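Local structure of sniffer CG10964-PA (Drosophila melanogaster, 1SNY) at residues A[22-27]-A[39-44]. The protein probably acts as an NADPH-dependent carbonyl reductase of the short-chain dehydrogenase/reductase family, with NADP bound at its Rossmann fold. Sequence-based numbering, arbitrary orientation.
Sequences NSILIT and KALLNL
Leu41 overlaps the ends of Ile26 and Ile24 with its CD1 methyl, and that methyl makes both close approaches. The closer of its two partners is Ile26. There CD1 of Leu41 lies 3.3 Å from CD1 of Ile26, tighter than usual van der Waals contact for two carbons. The other is Ile24, whose CD1 sits at an ordinary 4.2 Å from Leu41 CD1. Both pairs meet tip to tip, each side chain reaching toward the other from strand and helix. The backbones stay well apart, with 9.7 Å between the CA atoms of Ile24 and Leu41. The side chains bridge this gap. Ile24 has CG1 trans to its main-chain N (chi1 176°), and its outer torsion is also extended, which carries CD1 out to the leucine. In Ile26 the CG1 branch instead lies trans to the carbonyl carbon (chi1 -54°). The two isoleucines thus use different first torsions, yet both offer CD1 to the same leucine methyl. No hydrogen bond links the two segments, and all three touching residues are buried. Leu41 also packs on Val243 of helix 235-248, while Ile24 and Ile26 touch Val105 and Phe107 of the adjacent strand 105-108. Just beyond Ile26, Thr27 OG1 is hydrogen-bonded to the backbone N of Asn109, a residue that binds NADP. The Ile26 side chain lies about 9 Å from the bound NADP, too far to touch it. The contact joins helix 32-42, near its C-terminal part, to strand 23-26, an inner strand of the parallel sheet, between strands 50-55 and 105-108. It is the apolar strand-helix interface of the first beta-alpha-beta unit, formed with strand 50-55, in the Rossmann fold of short-chain dehydrogenases/reductases.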
loop_
_atom_site.group_PDB
_atom_site.type_symbol
_atom_site.label_atom_id
_atom_site.label_comp_id
_atom_site.label_asym_id
_atom_site.label_seq_id
_atom_site.Cartn_x
_atom_site.Cartn_y
_atom_site.Cartn_z
ATOM N N ASN A 22 16.508 -17.241 20.406
ATOM C CA ASN A 22 16.296 -18.657 20.644
ATOM C C ASN A 22 15.588 -19.286 19.455
ATOM O O ASN A 22 16.010 -20.329 18.958
ATOM C CB ASN A 22 15.469 -18.892 21.908
ATOM C CG ASN A 22 15.219 -20.367 22.164
ATOM O OD1 ASN A 22 16.158 -21.156 22.255
ATOM N ND2 ASN A 22 13.951 -20.749 22.273
ATOM N N SER A 23 14.515 -18.652 18.994
ATOM C CA SER A 23 13.773 -19.188 17.864
ATOM C C SER A 23 13.403 -18.121 16.842
ATOM O O SER A 23 13.098 -16.983 17.193
ATOM C CB SER A 23 12.504 -19.890 18.349
ATOM O OG SER A 23 11.591 -18.971 18.921
ATOM N N ILE A 24 13.439 -18.497 15.571
ATOM C CA ILE A 24 13.096 -17.571 14.512
ATOM C C ILE A 24 12.405 -18.300 13.378
ATOM O O ILE A 24 12.745 -19.444 13.058
ATOM C CB ILE A 24 14.361 -16.842 13.971
ATOM C CG1 ILE A 24 13.990 -15.947 12.788
ATOM C CG2 ILE A 24 15.423 -17.858 13.563
ATOM C CD1 ILE A 24 15.126 -15.017 12.357
ATOM N N LEU A 25 11.414 -17.638 12.794
ATOM C CA LEU A 25 10.670 -18.170 11.660
ATOM C C LEU A 25 10.954 -17.247 10.474
ATOM O O LEU A 25 10.705 -16.045 10.555
ATOM C CB LEU A 25 9.171 -18.167 11.953
ATOM C CG LEU A 25 8.292 -18.475 10.737
ATOM C CD1 LEU A 25 8.625 -19.867 10.224
ATOM C CD2 LEU A 25 6.827 -18.372 11.102
ATOM N N ILE A 26 11.493 -17.801 9.390
ATOM C CA ILE A 26 11.800 -17.019 8.192
ATOM C C ILE A 26 11.082 -17.636 6.996
ATOM O O ILE A 26 11.224 -18.830 6.743
ATOM C CB ILE A 26 13.315 -17.007 7.904
ATOM C CG1 ILE A 26 14.075 -16.530 9.147
ATOM C CG2 ILE A 26 13.613 -16.093 6.722
ATOM C CD1 ILE A 26 15.585 -16.617 9.020
ATOM N N THR A 27 10.314 -16.825 6.269
ATOM C CA THR A 27 9.576 -17.311 5.099
ATOM C C THR A 27 10.398 -17.171 3.816
ATOM O O THR A 27 11.164 -16.222 3.673
ATOM C CB THR A 27 8.238 -16.556 4.938
ATOM O OG1 THR A 27 8.486 -15.146 4.813
ATOM C CG2 THR A 27 7.344 -16.808 6.143
ATOM N N LYS A 39 21.968 -19.167 6.386
ATOM C CA LYS A 39 23.398 -19.403 6.521
ATOM C C LYS A 39 24.060 -18.412 7.470
ATOM O O LYS A 39 24.883 -18.796 8.296
ATOM C CB LYS A 39 24.079 -19.340 5.151
ATOM C CG LYS A 39 23.572 -20.374 4.158
ATOM C CD LYS A 39 24.278 -20.232 2.819
ATOM C CE LYS A 39 23.737 -21.222 1.801
ATOM N NZ LYS A 39 24.350 -21.014 0.457
ATOM N N ALA A 40 23.704 -17.139 7.353
ATOM C CA ALA A 40 24.287 -16.120 8.216
ATOM C C ALA A 40 23.897 -16.350 9.674
ATOM O O ALA A 40 24.670 -16.049 10.582
ATOM C CB ALA A 40 23.837 -14.736 7.772
ATOM N N LEU A 41 22.696 -16.876 9.894
ATOM C CA LEU A 41 22.223 -17.141 11.247
ATOM C C LEU A 41 23.067 -18.242 11.870
ATOM O O LEU A 41 23.407 -18.189 13.056
ATOM C CB LEU A 41 20.750 -17.556 11.224
ATOM C CG LEU A 41 19.754 -16.422 10.961
ATOM C CD1 LEU A 41 18.385 -16.996 10.660
ATOM C CD2 LEU A 41 19.704 -15.498 12.171
ATOM N N LEU A 42 23.406 -19.235 11.053
ATOM C CA LEU A 42 24.221 -20.358 11.498
ATOM C C LEU A 42 25.639 -19.917 11.864
ATOM O O LEU A 42 26.171 -20.319 12.898
ATOM C CB LEU A 42 24.284 -21.422 10.399
ATOM C CG LEU A 42 22.943 -22.037 9.993
ATOM C CD1 LEU A 42 23.146 -23.020 8.853
ATOM C CD2 LEU A 42 22.316 -22.728 11.190
ATOM N N ASN A 43 26.246 -19.085 11.021
ATOM C CA ASN A 43 27.606 -18.614 11.264
ATOM C C ASN A 43 27.732 -17.807 12.549
ATOM O O ASN A 43 28.834 -17.423 12.938
ATOM C CB ASN A 43 28.104 -17.758 10.095
ATOM C CG ASN A 43 27.984 -18.461 8.761
ATOM O OD1 ASN A 43 28.181 -19.673 8.662
ATOM N ND2 ASN A 43 27.672 -17.697 7.719
ATOM N N LEU A 44 26.607 -17.540 13.201
ATOM C CA LEU A 44 26.622 -16.776 14.443
ATOM C C LEU A 44 27.237 -17.605 15.565
ATOM O O LEU A 44 27.032 -18.817 15.638
ATOM C CB LEU A 44 25.200 -16.373 14.831
ATOM C CG LEU A 44 24.466 -15.447 13.859
ATOM C CD1 LEU A 44 23.024 -15.272 14.307
ATOM C CD2 LEU A 44 25.183 -14.105 13.796
#